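Long-range contacts in phosphonate monoester hydrolase (Ruegeria pomeroyi, PDB 4UPK), which belongs to the sulfatase family of hydrolases, within the alkaline phosphatase clan of alpha/beta enzymes: residues T161-E166 with T214-D219; P170-L175 with D183-V188; A275-F280 with D475-L480. All blocks are in the same frame, centred on the assembly; numbering follows the deposited sequence.

Contact 1: T161-E166 with T214-D219; sequences TEMRLE and TAFLTD
The methyl end of Met163 fits into the angle between Phe216 and Leu217, two neighbours on helix 213-224. Its CE lies at the edge of the Phe216 ring, near the ring plane, 3.3 Å from CD2. The sulfur follows at the same rim: SD is 5.3 Å from the centroid of the Phe216 ring and 79° off its normal, an edge-on Met-aromatic contact. On the other side of the methyl is Leu217, whose CD1 approaches Met163 CE to 3.4 Å, a tight carbon pair. Leu217 and Met163 run past each other in opposite directions, and CD1 also lies 3.9 Å from Met163 CB. The methionine reaches this site because CG stands anti to the backbone N (chi1 -172°), while bends further along fold the thioether toward the helix. An unbranched, flexible side chain suits such a narrow slot. Thr161 adds its methyl alone, CG2 lying 4.1 Å from Leu217 CD1.

Behind this apolar layer, the loop is fixed by polar bonds. The CB of Glu162 points away from the helix; its OE2 accepts Arg164 N (3.1 Å, nearly straight) and Ser168 N, while OE1 takes Tyr169 N, where helix 169-177 begins. Thr161 and Met163 are held by backbone bonds to Gly129, and Leu217 also packs on Leu237 of strand 234-239. The result is a helix laid against the end of a parallel strand and its exit loop, the layering characteristic of the alpha/beta fold of this family.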
# COMPACT_ATOMS: atom_id res chain seq x y z
N THR A 161 -20.39 10.36 17.11
CA THR A 161 -21.02 9.61 18.17
C THR A 161 -21.09 8.15 17.75
O THR A 161 -21.68 7.84 16.71
CB THR A 161 -22.42 10.15 18.49
OG1 THR A 161 -22.32 11.53 18.81
CG2 THR A 161 -23.12 9.38 19.66
N GLU A 162 -20.52 7.27 18.60
CA GLU A 162 -20.55 5.82 18.43
C GLU A 162 -21.89 5.34 18.99
O GLU A 162 -22.21 5.59 20.16
CB GLU A 162 -19.37 5.15 19.17
CG GLU A 162 -19.38 3.62 19.14
CD GLU A 162 -20.12 2.94 20.28
OE1 GLU A 162 -19.80 3.22 21.45
OE2 GLU A 162 -21.04 2.14 20.00
N MET A 163 -22.65 4.61 18.18
CA MET A 163 -23.94 4.08 18.59
C MET A 163 -24.27 2.82 17.81
O MET A 163 -25.19 2.79 16.99
CB MET A 163 -25.04 5.15 18.54
CG MET A 163 -26.38 4.70 19.14
SD MET A 163 -26.87 5.51 20.70
CE MET A 163 -26.50 7.00 20.38
N ARG A 164 -23.51 1.76 18.11
CA ARG A 164 -23.71 0.43 17.58
C ARG A 164 -24.45 -0.35 18.67
O ARG A 164 -24.10 -0.23 19.85
CB ARG A 164 -22.37 -0.24 17.25
CG ARG A 164 -21.38 0.65 16.53
CD ARG A 164 -19.97 0.16 16.76
NE ARG A 164 -19.04 1.28 16.76
CZ ARG A 164 -17.72 1.16 16.81
NH1 ARG A 164 -17.16 -0.05 16.84
NH2 ARG A 164 -16.94 2.23 16.82
N LEU A 165 -25.45 -1.17 18.28
CA LEU A 165 -26.30 -1.97 19.16
C LEU A 165 -25.56 -2.79 20.22
O LEU A 165 -25.93 -2.71 21.39
CB LEU A 165 -27.33 -2.78 18.36
CG LEU A 165 -28.31 -3.67 19.16
CD1 LEU A 165 -29.22 -2.85 20.08
CD2 LEU A 165 -29.13 -4.55 18.21
N GLU A 166 -24.51 -3.50 19.85
CA GLU A 166 -23.75 -4.32 20.80
C GLU A 166 -22.74 -3.52 21.65
O GLU A 166 -22.16 -4.07 22.60
CB GLU A 166 -23.08 -5.53 20.11
CG GLU A 166 -24.05 -6.49 19.38
CD GLU A 166 -25.23 -7.06 20.16
OE1 GLU A 166 -25.03 -7.55 21.29
OE2 GLU A 166 -26.36 -7.05 19.61
N THR A 214 -32.94 6.41 20.97
CA THR A 214 -33.43 7.31 19.91
C THR A 214 -33.20 8.77 20.26
O THR A 214 -32.65 9.50 19.44
CB THR A 214 -34.91 7.02 19.59
OG1 THR A 214 -35.05 5.64 19.21
CG2 THR A 214 -35.48 7.94 18.51
N ALA A 215 -33.64 9.21 21.48
CA ALA A 215 -33.54 10.58 21.99
C ALA A 215 -32.07 11.00 22.13
O ALA A 215 -31.69 12.08 21.70
CB ALA A 215 -34.25 10.71 23.33
N PHE A 216 -31.27 10.12 22.75
CA PHE A 216 -29.85 10.34 22.98
C PHE A 216 -29.07 10.60 21.69
O PHE A 216 -28.27 11.55 21.66
CB PHE A 216 -29.24 9.20 23.83
CG PHE A 216 -27.75 9.33 24.04
CD1 PHE A 216 -27.25 10.14 25.05
CD2 PHE A 216 -26.86 8.72 23.16
CE1 PHE A 216 -25.87 10.31 25.20
CE2 PHE A 216 -25.48 8.90 23.31
CZ PHE A 216 -24.99 9.68 24.34
N LEU A 217 -29.29 9.77 20.64
CA LEU A 217 -28.58 9.94 19.35
C LEU A 217 -28.93 11.27 18.68
O LEU A 217 -28.04 11.96 18.21
CB LEU A 217 -28.81 8.75 18.40
CG LEU A 217 -27.97 8.69 17.12
CD1 LEU A 217 -26.45 8.66 17.41
CD2 LEU A 217 -28.34 7.52 16.31
N THR A 218 -30.22 11.64 18.71
CA THR A 218 -30.76 12.90 18.20
C THR A 218 -30.13 14.07 18.97
O THR A 218 -29.75 15.07 18.35
CB THR A 218 -32.30 12.92 18.31
OG1 THR A 218 -32.80 11.68 17.80
CG2 THR A 218 -32.92 14.10 17.56
N ASP A 219 -30.03 13.93 20.31
CA ASP A 219 -29.39 14.93 21.16
C ASP A 219 -27.91 15.12 20.79
O ASP A 219 -27.46 16.25 20.71
CB ASP A 219 -29.54 14.57 22.65
CG ASP A 219 -30.94 14.72 23.22
OD1 ASP A 219 -31.81 15.33 22.56
OD2 ASP A 219 -31.18 14.19 24.31

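Contact 2: P170-L175 with D183-V188; sequences PWQSHL and DDYAQV
One face of the Tyr185 ring carries the flat amide of Gln172, and the edge of the same ring meets the indole of Trp171. Amide and phenol planes are only 9° apart, a true stack, with Gln172 NE2 3.4 Å above the ring plane and displaced from its middle toward the rim on the CG side. The carbonyl end projects beyond the ring, leaving Gln172 OE1 3.6 Å from Tyr185 CB. At the ring edge, Trp171 CZ3 stands 4.3 Å from Tyr185 CE1, a looser touch. The indole has a face of its own occupied from within the helix: Leu175 CD1, one turn on, sits 3.6 Å above its plane, near the rim.

Val188 completes the group. Its CG1 approaches the six-membered part of the indole obliquely, 3.6 Å from Trp171 CH2, and meets Leu175 CD1 tip to tip at 4.0 Å. CG1 can do so because it is the branch anti to the backbone N (chi1 166°), and a beta-branched valine presents that methyl with little freedom to move. Gln172 instead stretches out beyond CG and crosses the tyrosine at about a right angle, which brings the amide broadside over the ring.

No hydrogen bond joins the two segments, yet their polar ends are served: Gln172 NE2 bonds to Met167 O, Trp171 NE1 to Asp211 O, and Tyr185 OH to Tyr189 OH. The helix also borders a second subunit: Gln172 packs on Ala227 of that chain, and Ser173 OG bonds to Ala227 N. The stack probably rests on dispersion, with some dipole attraction, while one N-H of the amide is given to the backbone carbonyl of Met167, which probably fixes its rotation and lets a polar side chain lie buried against an aromatic face.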
# COMPACT_ATOMS: atom_id res chain seq x y z
N PRO A 170 -21.27 5.74 24.64
CA PRO A 170 -21.80 7.07 25.03
C PRO A 170 -23.20 6.98 25.67
O PRO A 170 -23.41 7.59 26.71
CB PRO A 170 -21.84 7.83 23.69
CG PRO A 170 -20.78 7.19 22.86
CD PRO A 170 -20.91 5.74 23.20
N TRP A 171 -24.14 6.20 25.07
CA TRP A 171 -25.49 6.02 25.61
C TRP A 171 -25.49 5.27 26.94
O TRP A 171 -26.20 5.67 27.86
CB TRP A 171 -26.46 5.39 24.60
CG TRP A 171 -27.87 5.26 25.11
CD1 TRP A 171 -28.64 6.25 25.66
CD2 TRP A 171 -28.65 4.06 25.20
NE1 TRP A 171 -29.86 5.76 26.03
CE2 TRP A 171 -29.89 4.41 25.78
CE3 TRP A 171 -28.43 2.71 24.83
CZ2 TRP A 171 -30.91 3.48 25.99
CZ3 TRP A 171 -29.45 1.79 25.04
CH2 TRP A 171 -30.68 2.18 25.60
N GLN A 172 -24.65 4.22 27.07
CA GLN A 172 -24.51 3.45 28.33
C GLN A 172 -24.00 4.32 29.44
O GLN A 172 -24.43 4.16 30.58
CB GLN A 172 -23.60 2.22 28.17
CG GLN A 172 -24.23 1.03 27.41
CD GLN A 172 -23.48 -0.25 27.76
OE1 GLN A 172 -23.46 -0.68 28.92
NE2 GLN A 172 -22.93 -0.91 26.76
N SER A 173 -23.06 5.25 29.12
CA SER A 173 -22.48 6.18 30.10
C SER A 173 -23.50 7.26 30.50
O SER A 173 -23.60 7.58 31.67
CB SER A 173 -21.19 6.78 29.58
OG SER A 173 -20.26 5.75 29.30
N HIS A 174 -24.32 7.73 29.55
CA HIS A 174 -25.42 8.68 29.79
C HIS A 174 -26.38 8.06 30.84
O HIS A 174 -26.72 8.71 31.82
CB HIS A 174 -26.17 8.98 28.46
CG HIS A 174 -27.33 9.93 28.62
ND1 HIS A 174 -28.64 9.51 28.47
CD2 HIS A 174 -27.33 11.23 28.97
CE1 HIS A 174 -29.38 10.58 28.68
NE2 HIS A 174 -28.64 11.63 29.01
N LEU A 175 -26.71 6.77 30.67
CA LEU A 175 -27.57 6.00 31.58
C LEU A 175 -26.98 5.84 32.99
O LEU A 175 -27.71 6.03 33.96
CB LEU A 175 -27.97 4.63 30.98
CG LEU A 175 -28.85 4.65 29.72
CD1 LEU A 175 -28.91 3.27 29.10
CD2 LEU A 175 -30.26 5.12 30.02
N ASP A 183 -26.30 -3.73 36.13
CA ASP A 183 -25.01 -4.39 36.29
C ASP A 183 -24.51 -5.03 34.99
O ASP A 183 -23.34 -5.41 34.91
CB ASP A 183 -25.07 -5.40 37.45
CG ASP A 183 -25.12 -4.72 38.80
OD1 ASP A 183 -26.24 -4.37 39.25
OD2 ASP A 183 -24.04 -4.49 39.40
N ASP A 184 -25.39 -5.11 33.99
CA ASP A 184 -25.14 -5.67 32.65
C ASP A 184 -25.88 -4.83 31.62
O ASP A 184 -27.00 -4.38 31.89
CB ASP A 184 -25.69 -7.12 32.60
CG ASP A 184 -24.65 -8.22 32.53
OD1 ASP A 184 -23.75 -8.27 33.42
OD2 ASP A 184 -24.78 -9.09 31.65
N TYR A 185 -25.28 -4.65 30.43
CA TYR A 185 -25.89 -3.92 29.30
C TYR A 185 -27.23 -4.56 28.87
O TYR A 185 -28.16 -3.82 28.55
CB TYR A 185 -24.92 -3.83 28.12
CG TYR A 185 -25.45 -3.17 26.85
CD1 TYR A 185 -26.28 -2.04 26.91
CD2 TYR A 185 -25.03 -3.59 25.60
CE1 TYR A 185 -26.75 -1.42 25.76
CE2 TYR A 185 -25.46 -2.95 24.43
CZ TYR A 185 -26.30 -1.86 24.52
OH TYR A 185 -26.72 -1.25 23.35
N ALA A 186 -27.34 -5.91 28.91
CA ALA A 186 -28.59 -6.62 28.55
C ALA A 186 -29.81 -6.29 29.46
O ALA A 186 -30.95 -6.45 29.03
CB ALA A 186 -28.34 -8.12 28.51
N GLN A 187 -29.56 -5.82 30.69
CA GLN A 187 -30.62 -5.44 31.64
C GLN A 187 -31.41 -4.19 31.21
O GLN A 187 -32.56 -4.02 31.60
CB GLN A 187 -30.03 -5.25 33.05
CG GLN A 187 -29.55 -6.54 33.73
CD GLN A 187 -28.73 -6.29 34.99
OE1 GLN A 187 -28.85 -5.24 35.65
NE2 GLN A 187 -27.89 -7.25 35.36
N VAL A 188 -30.77 -3.31 30.45
CA VAL A 188 -31.30 -2.05 29.90
C VAL A 188 -32.54 -2.30 28.97
O VAL A 188 -33.45 -1.50 28.93
CB VAL A 188 -30.12 -1.33 29.15
CG1 VAL A 188 -30.60 -0.20 28.24
CG2 VAL A 188 -29.05 -0.84 30.11

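Contact 3: A275-F280 with D475-L480; sequences AEHPFF and DLPPML
His277 projects toward the 475-480 segment and meets something at each step of its side chain. CB lies against SD and CE of Met479, and CG against CE. The methionine methyl CE sits over one face of the imidazole, 3.8 Å from the centroid and 19° off the ring normal, in a CH-pi contact. CD2 faces Met479 CG at 3.5 Å, since the thioether crosses the ring at about a right angle. ND1 accepts the backbone N-H of Phe279 in the ring plane (3.1 Å), a capping bond at the turn leading into helix 280-286. CE1 touches Leu476 CB. At the tip, NE2 donates to Pro477 O, 2.5 Å away and close to the ring plane, although a length this short may be imprecise.

Met479, long and unbranched, also reaches the phenylalanines: SD lies 3.6 Å from Phe280 CE2, a Met-aromatic contact, and CE is 3.8 Å from Phe279 CB. Behind them, Phe279 stacks on Trp446.

With one ring nitrogen accepting and the other donating, the buried imidazole is probably neutral and protonated at NE2. Its rotation is probably set by two backbone partners, tying the turn to the proline-rich approach to strand 479-482.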
# COMPACT_ATOMS: atom_id res chain seq x y z
N ALA A 275 -44.89 -25.92 3.54
CA ALA A 275 -45.36 -26.73 2.39
C ALA A 275 -45.13 -26.00 1.06
O ALA A 275 -45.00 -26.66 0.03
CB ALA A 275 -46.84 -27.07 2.55
N GLU A 276 -45.05 -24.65 1.09
CA GLU A 276 -44.82 -23.82 -0.09
C GLU A 276 -43.41 -23.99 -0.66
O GLU A 276 -43.24 -24.04 -1.88
CB GLU A 276 -45.22 -22.35 0.15
CG GLU A 276 -46.72 -22.13 0.30
CD GLU A 276 -47.62 -22.72 -0.77
OE1 GLU A 276 -47.34 -22.53 -1.97
OE2 GLU A 276 -48.62 -23.37 -0.40
N HIS A 277 -42.40 -24.17 0.22
CA HIS A 277 -41.01 -24.46 -0.16
C HIS A 277 -40.25 -24.86 1.12
O HIS A 277 -40.45 -24.23 2.16
CB HIS A 277 -40.33 -23.26 -0.89
CG HIS A 277 -39.02 -23.57 -1.56
ND1 HIS A 277 -37.85 -23.76 -0.82
CD2 HIS A 277 -38.71 -23.66 -2.88
CE1 HIS A 277 -36.89 -23.99 -1.71
NE2 HIS A 277 -37.36 -23.93 -2.96
N PRO A 278 -39.38 -25.89 1.05
CA PRO A 278 -38.63 -26.33 2.25
C PRO A 278 -37.76 -25.29 2.94
O PRO A 278 -37.46 -25.47 4.12
CB PRO A 278 -37.77 -27.47 1.71
CG PRO A 278 -38.49 -27.96 0.52
CD PRO A 278 -39.05 -26.75 -0.11
N PHE A 279 -37.33 -24.22 2.23
CA PHE A 279 -36.51 -23.09 2.71
C PHE A 279 -37.13 -22.43 3.96
O PHE A 279 -36.40 -21.93 4.82
CB PHE A 279 -36.37 -22.03 1.58
CG PHE A 279 -35.90 -20.65 2.02
CD1 PHE A 279 -36.81 -19.68 2.44
CD2 PHE A 279 -34.54 -20.34 2.06
CE1 PHE A 279 -36.37 -18.43 2.88
CE2 PHE A 279 -34.11 -19.09 2.51
CZ PHE A 279 -35.02 -18.14 2.90
N PHE A 280 -38.49 -22.38 4.01
CA PHE A 280 -39.31 -21.77 5.05
C PHE A 280 -39.36 -22.51 6.37
O PHE A 280 -39.77 -21.93 7.38
CB PHE A 280 -40.69 -21.39 4.52
CG PHE A 280 -40.63 -20.38 3.40
CD1 PHE A 280 -40.11 -19.11 3.60
CD2 PHE A 280 -41.08 -20.72 2.13
CE1 PHE A 280 -40.02 -18.20 2.55
CE2 PHE A 280 -41.03 -19.79 1.09
CZ PHE A 280 -40.47 -18.55 1.30
N ASP A 475 -28.84 -27.08 -4.30
CA ASP A 475 -29.79 -27.93 -5.00
C ASP A 475 -31.22 -27.90 -4.42
O ASP A 475 -31.79 -28.94 -4.09
CB ASP A 475 -29.25 -29.35 -5.16
CG ASP A 475 -29.22 -29.78 -6.61
OD1 ASP A 475 -30.27 -30.25 -7.10
OD2 ASP A 475 -28.17 -29.56 -7.27
N LEU A 476 -31.79 -26.69 -4.32
CA LEU A 476 -33.15 -26.42 -3.85
C LEU A 476 -33.94 -25.85 -5.02
O LEU A 476 -33.40 -25.00 -5.75
CB LEU A 476 -33.15 -25.41 -2.69
CG LEU A 476 -32.67 -25.92 -1.34
CD1 LEU A 476 -32.56 -24.76 -0.36
CD2 LEU A 476 -33.60 -27.01 -0.77
N PRO A 477 -35.19 -26.28 -5.25
CA PRO A 477 -35.94 -25.77 -6.41
C PRO A 477 -36.29 -24.27 -6.36
O PRO A 477 -36.37 -23.68 -5.29
CB PRO A 477 -37.19 -26.66 -6.46
CG PRO A 477 -37.37 -27.16 -5.08
CD PRO A 477 -35.98 -27.32 -4.53
N PRO A 478 -36.54 -23.64 -7.54
CA PRO A 478 -36.94 -22.23 -7.53
C PRO A 478 -38.31 -21.98 -6.90
O PRO A 478 -39.09 -22.92 -6.68
CB PRO A 478 -36.96 -21.85 -9.02
CG PRO A 478 -37.14 -23.12 -9.74
CD PRO A 478 -36.46 -24.18 -8.92
N MET A 479 -38.61 -20.71 -6.62
CA MET A 479 -39.91 -20.28 -6.17
C MET A 479 -40.44 -19.35 -7.24
O MET A 479 -39.67 -18.63 -7.87
CB MET A 479 -39.88 -19.53 -4.81
CG MET A 479 -39.13 -20.25 -3.72
SD MET A 479 -39.46 -19.52 -2.13
CE MET A 479 -38.08 -20.10 -1.18
N LEU A 480 -41.73 -19.37 -7.46
CA LEU A 480 -42.36 -18.48 -8.42
C LEU A 480 -43.69 -17.98 -7.85
O LEU A 480 -44.55 -18.79 -7.54
CB LEU A 480 -42.52 -19.12 -9.79
CG LEU A 480 -43.01 -18.17 -10.90
CD1 LEU A 480 -41.94 -17.15 -11.25
CD2 LEU A 480 -43.46 -18.96 -12.12

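Contacts 1 and 2 form one continuous region, their centres 12 Å apart, with contact 2 nested inside the chain loop that contact 1 closes. Helix 169-177, which carries the first segment of contact 2, lies in sequence between the two segments of contact 1. The ring of Phe216 packs against its start, CE2 lying 3.5 Å from Trp171 N, and Leu165 O of the exit loop approaches Tyr185 OH at 2.6 Å, a probable hydrogen bond. Contact 3 is separate: its centre is about 39 Å from that of contact 1, on the opposite side of the chain's centre, and about 42 Å from that of contact 2. It joins the 275-280 turn to the four-stranded antiparallel sheet, whereas contact 1 borders the large mixed sheet.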